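PDB 5MQR: beta-L-arabinobiosidase from Bacteroides thetaiotaomicron, which probably hydrolyses arabinose-containing glycosidic linkages of plant pectin, joining an N-terminal beta-propeller to a glycoside hydrolase domain. Local coordinates for residues P124-P129 and G167-A172. Residues are numbered along the deposited sequence; the frame is centred on the assembly and turned at random.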
loop_
_atom_site.group_PDB
_atom_site.type_symbol
_atom_site.label_atom_id
_atom_site.label_comp_id
_atom_site.label_asym_id
_atom_site.label_seq_id
_atom_site.Cartn_x
_atom_site.Cartn_y
_atom_site.Cartn_z
ATOM N N PRO A 124 -13.376 43.920 -9.735
ATOM C CA PRO A 124 -12.543 45.047 -9.363
ATOM C C PRO A 124 -13.059 45.793 -8.119
ATOM O O PRO A 124 -14.166 45.506 -7.649
ATOM C CB PRO A 124 -12.644 45.960 -10.607
ATOM C CG PRO A 124 -14.010 45.744 -11.118
ATOM C CD PRO A 124 -14.387 44.326 -10.744
ATOM N N PRO A 125 -12.270 46.761 -7.605
ATOM C CA PRO A 125 -12.720 47.640 -6.513
ATOM C C PRO A 125 -14.084 48.271 -6.805
ATOM O O PRO A 125 -14.342 48.683 -7.947
ATOM C CB PRO A 125 -11.638 48.719 -6.467
ATOM C CG PRO A 125 -10.415 48.049 -7.001
ATOM C CD PRO A 125 -10.906 47.102 -8.052
ATOM N N TYR A 126 -14.928 48.333 -5.780
ATOM C CA TYR A 126 -16.309 48.801 -5.906
ATOM C C TYR A 126 -16.548 49.941 -4.933
ATOM O O TYR A 126 -16.145 49.870 -3.786
ATOM C CB TYR A 126 -17.258 47.643 -5.608
ATOM C CG TYR A 126 -18.728 47.917 -5.853
ATOM C CD1 TYR A 126 -19.499 48.635 -4.916
ATOM C CD2 TYR A 126 -19.370 47.436 -7.013
ATOM C CE1 TYR A 126 -20.848 48.896 -5.144
ATOM C CE2 TYR A 126 -20.725 47.682 -7.239
ATOM C CZ TYR A 126 -21.459 48.419 -6.307
ATOM O OH TYR A 126 -22.787 48.658 -6.504
ATOM N N LYS A 127 -17.228 50.982 -5.393
ATOM C CA LYS A 127 -17.546 52.143 -4.558
ATOM C C LYS A 127 -18.703 51.892 -3.630
ATOM O O LYS A 127 -19.800 51.641 -4.083
ATOM C CB LYS A 127 -17.883 53.359 -5.424
ATOM C CG LYS A 127 -16.638 54.079 -5.895
ATOM C CD LYS A 127 -16.813 54.901 -7.186
ATOM C CE LYS A 127 -15.616 54.651 -8.129
ATOM N NZ LYS A 127 -15.288 55.838 -8.974
ATOM N N VAL A 128 -18.451 51.981 -2.330
ATOM C CA VAL A 128 -19.524 52.032 -1.337
ATOM C C VAL A 128 -20.221 53.375 -1.567
ATOM O O VAL A 128 -19.524 54.388 -1.701
ATOM C CB VAL A 128 -18.986 51.984 0.106
ATOM C CG1 VAL A 128 -20.130 52.059 1.112
ATOM C CG2 VAL A 128 -18.152 50.734 0.325
ATOM N N PRO A 129 -21.571 53.405 -1.663
ATOM C CA PRO A 129 -22.168 54.722 -1.933
ATOM C C PRO A 129 -21.904 55.732 -0.793
ATOM O O PRO A 129 -21.995 55.372 0.390
ATOM C CB PRO A 129 -23.676 54.434 -2.100
ATOM C CG PRO A 129 -23.849 52.971 -2.063
ATOM C CD PRO A 129 -22.589 52.346 -1.541
ATOM N N GLY A 167 -18.321 36.594 -6.536
ATOM C CA GLY A 167 -17.762 37.189 -5.357
ATOM C C GLY A 167 -18.734 38.149 -4.733
ATOM O O GLY A 167 -19.813 38.396 -5.281
ATOM N N ASN A 168 -18.356 38.692 -3.586
ATOM C CA ASN A 168 -19.266 39.511 -2.801
ATOM C C ASN A 168 -18.576 40.765 -2.269
ATOM O O ASN A 168 -17.403 40.726 -1.912
ATOM C CB ASN A 168 -19.795 38.646 -1.670
ATOM C CG ASN A 168 -20.631 39.421 -0.685
ATOM O OD1 ASN A 168 -21.837 39.540 -0.858
ATOM N ND2 ASN A 168 -19.995 39.938 0.367
ATOM N N TYR A 169 -19.321 41.866 -2.210
ATOM C CA TYR A 169 -18.840 43.139 -1.668
ATOM C C TYR A 169 -19.512 43.481 -0.331
ATOM O O TYR A 169 -20.731 43.584 -0.264
ATOM C CB TYR A 169 -19.140 44.244 -2.654
ATOM C CG TYR A 169 -18.415 44.140 -3.974
ATOM C CD1 TYR A 169 -17.077 44.481 -4.071
ATOM C CD2 TYR A 169 -19.081 43.753 -5.140
ATOM C CE1 TYR A 169 -16.403 44.424 -5.281
ATOM C CE2 TYR A 169 -18.415 43.680 -6.354
ATOM C CZ TYR A 169 -17.072 44.023 -6.416
ATOM O OH TYR A 169 -16.401 43.985 -7.600
ATOM N N GLY A 170 -18.696 43.636 0.719
ATOM C CA GLY A 170 -19.117 44.123 2.043
ATOM C C GLY A 170 -18.536 45.506 2.323
ATOM O O GLY A 170 -17.828 46.054 1.490
ATOM N N VAL A 171 -18.839 46.072 3.494
ATOM C CA VAL A 171 -18.379 47.420 3.853
ATOM C C VAL A 171 -17.634 47.412 5.178
ATOM O O VAL A 171 -18.172 46.966 6.181
ATOM C CB VAL A 171 -19.541 48.432 3.967
ATOM C CG1 VAL A 171 -19.016 49.839 4.284
ATOM C CG2 VAL A 171 -20.369 48.454 2.680
ATOM N N ALA A 172 -16.392 47.896 5.162
ATOM C CA ALA A 172 -15.636 48.187 6.380
ATOM C C ALA A 172 -15.457 49.691 6.460
ATOM O O ALA A 172 -14.827 50.301 5.588
ATOM C CB ALA A 172 -14.285 47.501 6.348
#
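Tyr169 meets Pro124 and Tyr126 where the loop that follows strand 120-123, an edge strand of one four-stranded antiparallel sheet, passes over the end of strand 163-170 in the next; two such consecutive sheets fit neighbouring blades of the N-terminal beta-propeller. A single hydrogen bond joins the segments: the Tyr169 hydroxyl donates to Pro124 O at 2.7 Å. The donor lies in the carbonyl plane, and the hydroxyl oxygen approaches with a C=O...O angle of 151°, so it comes in off the line of the carbonyl bond. Tyr169 CG stands anti to its own carbonyl carbon (chi1 -65°), a torsion that places the hydroxyl at Pro124 O. Aromatic contact comes next. Tyr126 CB sits over one face of the Tyr169 ring, a CH-pi contact 3.6 Å from the centroid. It is displaced toward Tyr169 CE1, which it approaches to 3.3 Å. The two rings meet obliquely, planes 33° apart and centroids separated by 4.8 Å, while the Tyr126 hydroxyl is hydrogen-bonded to the backbone N of Asp216. Replacing Tyr169 with an alanine would probably leave Pro124 O without its hydroxyl donor and Tyr126 CB without the ring face it packs against. Purely apolar packing completes the contact further along, beside Tyr132, which also touches Val171: both methyls of Val128 face both methyls of Val171, the nearest pair being Val128 CG1 and Val171 CG2 at 3.9 Å.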